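Local coordinates for uncharacterized protein PF1083 (Pyrococcus furiosus, PDB 3NRN) that is of unknown function but binds AMP and is probably an oxidoreductase of the flavin-containing amine oxidase type, at residues M1-G12 and Y230-V239; Y252-Q260 and H366-V374. One frame throughout, in Å; residues are numbered along the deposited sequence.

Contact 1. Residues M1-G12 and Y230-V239; sequences MRAVVVGAGLGG and YSFDVAISNV. With AMP (adenosine monophosphate), chain B.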
# COMPACT_ATOMS: atom_id res chain seq x y z
N MSE A 1 10.12 24.55 -11.80
CA MSE A 1 8.73 25.09 -11.77
C MSE A 1 8.14 25.05 -10.36
O MSE A 1 8.78 24.57 -9.42
CB MSE A 1 7.83 24.27 -12.69
CG MSE A 1 7.71 22.83 -12.25
SE MSE A 1 6.42 21.89 -13.28
CE MSE A 1 7.27 22.02 -15.02
N ARG A 2 6.92 25.56 -10.23
CA ARG A 2 6.24 25.61 -8.95
C ARG A 2 5.25 24.45 -8.84
O ARG A 2 4.35 24.31 -9.67
CB ARG A 2 5.48 26.94 -8.80
CG ARG A 2 5.30 27.39 -7.37
CD ARG A 2 4.47 28.67 -7.27
NE ARG A 2 4.91 29.71 -8.20
CZ ARG A 2 4.35 29.95 -9.38
NH1 ARG A 2 3.31 29.23 -9.79
NH2 ARG A 2 4.82 30.92 -10.15
N ALA A 3 5.42 23.64 -7.81
CA ALA A 3 4.54 22.50 -7.60
C ALA A 3 3.87 22.56 -6.23
O ALA A 3 4.54 22.71 -5.21
CB ALA A 3 5.33 21.20 -7.73
N VAL A 4 2.55 22.44 -6.22
CA VAL A 4 1.79 22.43 -4.98
C VAL A 4 1.27 21.01 -4.76
O VAL A 4 0.59 20.45 -5.61
CB VAL A 4 0.57 23.39 -5.03
CG1 VAL A 4 -0.21 23.28 -3.73
CG2 VAL A 4 1.03 24.83 -5.24
N VAL A 5 1.60 20.43 -3.61
CA VAL A 5 1.16 19.09 -3.28
C VAL A 5 -0.01 19.16 -2.31
O VAL A 5 0.10 19.79 -1.25
CB VAL A 5 2.31 18.29 -2.64
CG1 VAL A 5 1.84 16.89 -2.28
CG2 VAL A 5 3.49 18.22 -3.62
N VAL A 6 -1.12 18.53 -2.66
CA VAL A 6 -2.29 18.53 -1.80
C VAL A 6 -2.36 17.23 -1.03
O VAL A 6 -2.71 16.19 -1.58
CB VAL A 6 -3.60 18.73 -2.59
CG1 VAL A 6 -4.80 18.68 -1.66
CG2 VAL A 6 -3.57 20.06 -3.31
N GLY A 7 -2.04 17.29 0.26
CA GLY A 7 -2.08 16.10 1.10
C GLY A 7 -0.67 15.58 1.33
O GLY A 7 0.08 15.39 0.37
N ALA A 8 -0.32 15.36 2.59
CA ALA A 8 1.02 14.87 2.91
C ALA A 8 1.06 13.38 3.22
O ALA A 8 1.53 12.95 4.28
CB ALA A 8 1.59 15.66 4.07
N GLY A 9 0.54 12.58 2.29
CA GLY A 9 0.57 11.15 2.47
C GLY A 9 1.84 10.65 1.80
O GLY A 9 2.64 11.45 1.31
N LEU A 10 2.03 9.33 1.78
CA LEU A 10 3.22 8.76 1.16
C LEU A 10 3.39 9.23 -0.29
O LEU A 10 4.46 9.72 -0.67
CB LEU A 10 3.16 7.23 1.21
CG LEU A 10 4.39 6.56 0.59
CD1 LEU A 10 5.65 6.95 1.39
CD2 LEU A 10 4.20 5.04 0.59
N GLY A 11 2.34 9.07 -1.10
CA GLY A 11 2.43 9.50 -2.48
C GLY A 11 2.80 10.98 -2.62
O GLY A 11 3.69 11.33 -3.40
N GLY A 12 2.13 11.84 -1.87
CA GLY A 12 2.41 13.27 -1.95
C GLY A 12 3.84 13.61 -1.54
O GLY A 12 4.52 14.38 -2.22
N TYR A 230 -2.15 29.97 -3.26
CA TYR A 230 -0.91 29.36 -3.72
C TYR A 230 -1.03 29.07 -5.21
O TYR A 230 -1.77 28.17 -5.60
CB TYR A 230 -0.66 28.04 -2.98
CG TYR A 230 -0.58 28.19 -1.48
CD1 TYR A 230 0.61 28.54 -0.86
CD2 TYR A 230 -1.71 28.00 -0.69
CE1 TYR A 230 0.68 28.70 0.53
CE2 TYR A 230 -1.66 28.15 0.69
CZ TYR A 230 -0.45 28.50 1.29
OH TYR A 230 -0.40 28.63 2.66
N SER A 231 -0.33 29.84 -6.03
CA SER A 231 -0.36 29.61 -7.47
C SER A 231 0.56 28.42 -7.79
O SER A 231 1.52 28.16 -7.07
CB SER A 231 0.12 30.87 -8.20
OG SER A 231 1.40 31.26 -7.72
N PHE A 232 0.28 27.71 -8.87
CA PHE A 232 1.10 26.55 -9.22
C PHE A 232 1.28 26.35 -10.72
O PHE A 232 0.46 26.80 -11.52
CB PHE A 232 0.48 25.28 -8.62
CG PHE A 232 -0.84 24.88 -9.26
CD1 PHE A 232 -0.87 24.14 -10.44
CD2 PHE A 232 -2.05 25.26 -8.68
CE1 PHE A 232 -2.08 23.79 -11.03
CE2 PHE A 232 -3.26 24.91 -9.26
CZ PHE A 232 -3.28 24.17 -10.44
N ASP A 233 2.37 25.67 -11.09
CA ASP A 233 2.62 25.33 -12.49
C ASP A 233 2.06 23.91 -12.65
O ASP A 233 1.52 23.55 -13.69
CB ASP A 233 4.12 25.35 -12.80
CG ASP A 233 4.70 26.76 -12.75
OD1 ASP A 233 4.14 27.65 -13.42
OD2 ASP A 233 5.69 26.99 -12.03
N VAL A 234 2.19 23.14 -11.57
CA VAL A 234 1.70 21.78 -11.50
C VAL A 234 1.16 21.52 -10.09
O VAL A 234 1.72 22.01 -9.10
CB VAL A 234 2.82 20.76 -11.80
CG1 VAL A 234 2.38 19.36 -11.38
CG2 VAL A 234 3.14 20.77 -13.28
N ALA A 235 0.08 20.75 -10.00
CA ALA A 235 -0.51 20.41 -8.72
C ALA A 235 -0.54 18.89 -8.60
O ALA A 235 -0.98 18.20 -9.53
CB ALA A 235 -1.92 20.98 -8.62
N ILE A 236 -0.06 18.36 -7.48
CA ILE A 236 -0.06 16.92 -7.24
C ILE A 236 -1.04 16.62 -6.12
O ILE A 236 -0.82 17.00 -4.96
CB ILE A 236 1.33 16.40 -6.82
CG1 ILE A 236 2.36 16.68 -7.91
CG2 ILE A 236 1.25 14.90 -6.51
CD1 ILE A 236 2.02 16.11 -9.27
N SER A 237 -2.12 15.92 -6.44
CA SER A 237 -3.11 15.58 -5.43
C SER A 237 -2.88 14.18 -4.85
O SER A 237 -2.79 13.20 -5.58
CB SER A 237 -4.52 15.66 -6.02
OG SER A 237 -5.49 15.42 -5.01
N ASN A 238 -2.79 14.11 -3.53
CA ASN A 238 -2.59 12.83 -2.85
C ASN A 238 -3.84 12.55 -2.02
O ASN A 238 -3.79 11.84 -1.02
CB ASN A 238 -1.35 12.93 -1.95
CG ASN A 238 -0.97 11.61 -1.30
OD1 ASN A 238 -1.18 10.52 -1.85
ND2 ASN A 238 -0.39 11.71 -0.12
N VAL A 239 -4.97 13.09 -2.47
CA VAL A 239 -6.25 12.95 -1.76
C VAL A 239 -7.30 12.01 -2.39
O VAL A 239 -8.44 11.94 -1.92
CB VAL A 239 -6.85 14.37 -1.53
CG1 VAL A 239 -8.17 14.29 -0.80
CG2 VAL A 239 -5.87 15.21 -0.71
P AMP B . -3.10 9.25 2.53
O1P AMP B . -2.64 9.45 1.10
O2P AMP B . -4.59 8.91 2.54
O3P AMP B . -2.21 8.40 3.35
O5' AMP B . -3.02 10.76 3.03
C5' AMP B . -3.58 11.80 2.21
C4' AMP B . -3.35 13.05 3.05
O4' AMP B . -4.17 14.14 2.61
C3' AMP B . -3.63 12.87 4.54
O3' AMP B . -2.41 13.28 5.18
C2' AMP B . -4.80 13.85 4.78
O2' AMP B . -4.85 14.46 6.09
C1' AMP B . -4.52 14.90 3.72
N9 AMP B . -5.71 15.61 3.21
C8 AMP B . -6.93 15.10 2.93
N7 AMP B . -7.72 16.07 2.40
C5 AMP B . -6.97 17.17 2.27
C6 AMP B . -7.23 18.53 1.78
N6 AMP B . -8.47 18.83 1.31
N1 AMP B . -6.19 19.40 1.81
C2 AMP B . -4.94 19.02 2.26
N3 AMP B . -4.64 17.80 2.78
C4 AMP B . -5.63 16.87 2.80
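Arg2 and Asp233 meet at the start of two parallel strands, 2-6 and 234-237, whose axes approach to 4.7 Å. The backbone N of Arg2 donates to Asp233 OD2 at 2.6 Å, on the anti lone pair of that oxygen. In return, Arg2 O accepts from the backbone N atoms of both Asp233 and Val234. The Arg2 chain, bent at chi3 (-48°), lays its guanidinium between Ser231 OG over one face and Asp233 OD2 over the other. The salt bridge is long, Arg2 NH1 to Asp233 OD2 4.0 Å, and since the oxygen lies well out of the guanidinium plane it rests on charge alone; NH1 also makes a weak bond to Ser231 O. Replacing Arg2 by an alanine would probably leave the Asp233 carboxylate without this counter-charge and Ser231 O without its weak donor. Further along, Val4 crosses Phe232 at about a right angle, its CG2 3.5 Å from Phe232 CB. With CG1 anti to the backbone N (chi1 177°), CG2 is left beside that N and meets Phe232. The phenyl ring in turn carries Ala235 CB over its centre. At the far end Val6 CG1 packs on Val239 CG2 at 3.8 Å, both valines bordering the adenine of AMP. Here the chain turns at Gly7 to Gly9, the N-cap, and enters helix 10-21, which holds Gly12, matching the GxGxxG pattern of Rossmann-type proteins. A side chain on Gly7 would run into AMP O4', 3.2 Å from Gly7 CA. The chemistry thus passes from charge, through buried apolar packing, to a bare glycine turn that admits the nucleotide.

Contact 2. Residues Y252-Q260 and H366-V374; sequences YFDRDYLKQ and HIEWPLNEV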
# COMPACT_ATOMS: atom_id res chain seq x y z
N TYR A 252 -15.44 20.05 -15.06
CA TYR A 252 -14.20 19.90 -15.81
C TYR A 252 -13.93 18.47 -16.27
O TYR A 252 -12.88 18.19 -16.86
CB TYR A 252 -13.03 20.40 -14.94
CG TYR A 252 -13.07 21.90 -14.71
CD1 TYR A 252 -12.55 22.79 -15.66
CD2 TYR A 252 -13.67 22.44 -13.57
CE1 TYR A 252 -12.62 24.16 -15.47
CE2 TYR A 252 -13.75 23.82 -13.38
CZ TYR A 252 -13.22 24.67 -14.34
OH TYR A 252 -13.32 26.04 -14.17
N PHE A 253 -14.89 17.57 -16.03
CA PHE A 253 -14.73 16.16 -16.40
C PHE A 253 -15.87 15.67 -17.30
O PHE A 253 -17.00 16.15 -17.19
CB PHE A 253 -14.69 15.30 -15.13
CG PHE A 253 -13.57 15.65 -14.19
CD1 PHE A 253 -12.31 15.08 -14.34
CD2 PHE A 253 -13.76 16.63 -13.20
CE1 PHE A 253 -11.24 15.48 -13.52
CE2 PHE A 253 -12.71 17.03 -12.38
CZ PHE A 253 -11.44 16.45 -12.54
N ASP A 254 -15.56 14.72 -18.18
CA ASP A 254 -16.56 14.13 -19.08
C ASP A 254 -17.59 13.37 -18.25
O ASP A 254 -17.26 12.79 -17.22
CB ASP A 254 -15.91 13.14 -20.05
CG ASP A 254 -15.05 13.82 -21.10
OD1 ASP A 254 -15.01 15.07 -21.13
OD2 ASP A 254 -14.43 13.08 -21.89
N ARG A 255 -18.83 13.36 -18.73
CA ARG A 255 -19.93 12.67 -18.07
C ARG A 255 -19.62 11.21 -17.69
O ARG A 255 -19.87 10.78 -16.57
CB ARG A 255 -21.17 12.70 -18.97
CG ARG A 255 -22.36 11.89 -18.45
CD ARG A 255 -23.33 11.55 -19.57
NE ARG A 255 -24.09 12.71 -20.05
CZ ARG A 255 -24.85 12.71 -21.14
NH1 ARG A 255 -24.96 11.61 -21.87
NH2 ARG A 255 -25.52 13.80 -21.49
N ASP A 256 -19.08 10.44 -18.63
CA ASP A 256 -18.78 9.04 -18.34
C ASP A 256 -17.67 8.87 -17.32
O ASP A 256 -17.62 7.84 -16.63
CB ASP A 256 -18.47 8.28 -19.63
CG ASP A 256 -17.15 8.68 -20.25
OD1 ASP A 256 -16.76 9.86 -20.10
OD2 ASP A 256 -16.51 7.82 -20.89
N TYR A 257 -16.77 9.85 -17.21
CA TYR A 257 -15.70 9.76 -16.24
C TYR A 257 -16.28 9.97 -14.84
O TYR A 257 -15.94 9.27 -13.88
CB TYR A 257 -14.60 10.80 -16.50
CG TYR A 257 -13.43 10.63 -15.56
CD1 TYR A 257 -12.60 9.51 -15.64
CD2 TYR A 257 -13.18 11.55 -14.54
CE1 TYR A 257 -11.56 9.30 -14.73
CE2 TYR A 257 -12.15 11.35 -13.62
CZ TYR A 257 -11.34 10.22 -13.73
OH TYR A 257 -10.34 10.00 -12.80
N LEU A 258 -17.16 10.97 -14.72
CA LEU A 258 -17.83 11.27 -13.46
C LEU A 258 -18.66 10.06 -13.01
O LEU A 258 -18.87 9.85 -11.82
CB LEU A 258 -18.76 12.48 -13.63
CG LEU A 258 -18.04 13.81 -13.83
CD1 LEU A 258 -19.04 14.92 -14.16
CD2 LEU A 258 -17.28 14.13 -12.54
N LYS A 259 -19.14 9.30 -13.99
CA LYS A 259 -19.93 8.11 -13.71
C LYS A 259 -19.05 7.07 -13.03
O LYS A 259 -19.43 6.47 -12.03
CB LYS A 259 -20.49 7.53 -15.01
CG LYS A 259 -21.39 6.31 -14.81
CD LYS A 259 -21.90 5.76 -16.14
CE LYS A 259 -22.84 4.58 -15.92
NZ LYS A 259 -22.20 3.46 -15.18
N GLN A 260 -17.86 6.88 -13.59
CA GLN A 260 -16.90 5.92 -13.05
C GLN A 260 -16.43 6.33 -11.65
O GLN A 260 -16.31 5.48 -10.76
CB GLN A 260 -15.70 5.82 -13.99
CG GLN A 260 -14.55 5.01 -13.43
CD GLN A 260 -13.37 4.93 -14.37
OE1 GLN A 260 -13.42 4.23 -15.38
NE2 GLN A 260 -12.31 5.65 -14.04
N HIS A 366 -12.31 1.14 -18.21
CA HIS A 366 -11.64 2.01 -17.25
C HIS A 366 -11.14 3.29 -17.90
O HIS A 366 -10.36 3.25 -18.86
CB HIS A 366 -10.46 1.30 -16.60
CG HIS A 366 -9.72 2.15 -15.62
ND1 HIS A 366 -10.30 2.63 -14.47
CD2 HIS A 366 -8.45 2.63 -15.63
CE1 HIS A 366 -9.42 3.37 -13.81
NE2 HIS A 366 -8.29 3.39 -14.49
N ILE A 367 -11.57 4.43 -17.37
CA ILE A 367 -11.15 5.71 -17.91
C ILE A 367 -10.02 6.25 -17.03
O ILE A 367 -10.15 6.30 -15.81
CB ILE A 367 -12.33 6.67 -17.95
CG1 ILE A 367 -13.53 5.96 -18.58
CG2 ILE A 367 -11.97 7.91 -18.77
CD1 ILE A 367 -14.84 6.72 -18.49
N GLU A 368 -8.91 6.63 -17.65
CA GLU A 368 -7.78 7.14 -16.87
C GLU A 368 -7.95 8.62 -16.51
O GLU A 368 -8.79 9.31 -17.08
CB GLU A 368 -6.47 6.92 -17.62
CG GLU A 368 -6.21 7.88 -18.77
CD GLU A 368 -4.93 7.54 -19.51
OE1 GLU A 368 -4.36 8.42 -20.19
OE2 GLU A 368 -4.49 6.37 -19.42
N TRP A 369 -7.16 9.08 -15.54
CA TRP A 369 -7.24 10.48 -15.11
C TRP A 369 -7.06 11.32 -16.37
O TRP A 369 -6.09 11.15 -17.10
CB TRP A 369 -6.14 10.79 -14.09
CG TRP A 369 -6.17 12.21 -13.61
CD1 TRP A 369 -5.30 13.21 -13.94
CD2 TRP A 369 -7.13 12.79 -12.71
NE1 TRP A 369 -5.65 14.37 -13.30
CE2 TRP A 369 -6.77 14.14 -12.54
CE3 TRP A 369 -8.25 12.30 -12.04
CZ2 TRP A 369 -7.49 15.01 -11.72
CZ3 TRP A 369 -8.97 13.16 -11.21
CH2 TRP A 369 -8.58 14.51 -11.06
N PRO A 370 -7.99 12.25 -16.64
CA PRO A 370 -7.98 13.12 -17.83
C PRO A 370 -7.14 14.41 -17.86
O PRO A 370 -6.85 14.91 -18.95
CB PRO A 370 -9.46 13.43 -18.02
CG PRO A 370 -9.91 13.61 -16.60
CD PRO A 370 -9.22 12.46 -15.86
N LEU A 371 -6.76 14.95 -16.71
CA LEU A 371 -6.00 16.21 -16.70
C LEU A 371 -4.49 16.05 -16.68
O LEU A 371 -3.97 15.01 -16.29
CB LEU A 371 -6.46 17.07 -15.51
CG LEU A 371 -7.97 17.32 -15.51
CD1 LEU A 371 -8.37 18.13 -14.29
CD2 LEU A 371 -8.34 18.07 -16.79
N ASN A 372 -3.78 17.11 -17.07
CA ASN A 372 -2.32 17.09 -17.12
C ASN A 372 -1.66 18.08 -16.15
O ASN A 372 -0.54 17.85 -15.69
CB ASN A 372 -1.83 17.41 -18.54
CG ASN A 372 -2.46 16.52 -19.60
OD1 ASN A 372 -2.60 15.31 -19.41
ND2 ASN A 372 -2.82 17.11 -20.73
N GLU A 373 -2.35 19.17 -15.84
CA GLU A 373 -1.82 20.19 -14.93
C GLU A 373 -2.00 19.74 -13.49
O GLU A 373 -1.32 20.23 -12.58
CB GLU A 373 -2.53 21.54 -15.13
CG GLU A 373 -4.05 21.51 -14.93
CD GLU A 373 -4.82 21.18 -16.21
OE1 GLU A 373 -4.60 20.09 -16.79
OE2 GLU A 373 -5.65 22.01 -16.64
N VAL A 374 -2.93 18.81 -13.29
CA VAL A 374 -3.18 18.25 -11.97
C VAL A 374 -3.17 16.75 -12.14
O VAL A 374 -3.86 16.22 -13.01
CB VAL A 374 -4.57 18.65 -11.40
CG1 VAL A 374 -4.77 18.02 -10.04
CG2 VAL A 374 -4.68 20.16 -11.31
O HOH W 1 -8.91 7.41 -13.38
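Gln260 clasps the backbone of Ile367 with both ends of its amide. Ile367 N donates to Gln260 OE1 at 2.7 Å, almost straight at 172° and on a lone pair in the carbonyl plane. Gln260 NE2 gives a hydrogen to Ile367 O at 2.9 Å, again on an in-plane lone pair, so the two bonds together fix the rotation of the amide. The side chain reaches there from helix 255-262 with its chain extended beyond CG. Ile367 O takes a second hydrogen from a water 2.9 Å away; the same water is hydrogen-bonded to Tyr257 OH, so the phenol is joined to the loop through solvent. Ile367 O and this water both lie at the edge of the Tyr257 ring, near its plane. Over one face of that ring sits Pro370 CD, 4.0 Å from the centroid and 19° off the normal, a CH-pi contact, while Ile367 CG2 touches Tyr257 CD1. Phe253 meets Trp369 obliquely, with planes at 57° and its CE1 over a face of the indole, and Pro370 CG comes in at the Phe253 edge. The indole NE1 of Trp369 spends its hydrogen within the loop, on Val374 O at 2.6 Å, which ties Trp369 back to the start of the next strand. This is surface packing away from the AMP site: helix 255-262, with Phe253 just before it, lies against the loop preceding strand 374-376. Helix 241-248 lies alongside, touching Tyr257 through Val241, Trp369 through Thr244 and Leu371 through Ile248.

From the N terminus, strand 2-6 and the glycine turn come first, and contact 1 closes a loop of more than 200 residues when the chain returns as strand 234-237. After helix 241-248 the chain reaches segment 252-260, and contact 2 closes a second, shorter loop at 366-374, having gone out through most of the seven-stranded mixed sheet. The two loops follow in series, neither nested nor crossed. Their centres lie about 18 Å apart, yet they meet in the five-stranded parallel sheet: Ala235 N probably bonds to Glu373 O, 3.0 Å away. Contact 1 thus pairs two inner strands of that sheet, and contact 2 holds helix 255-262 to the approach of outermost strand 374-376.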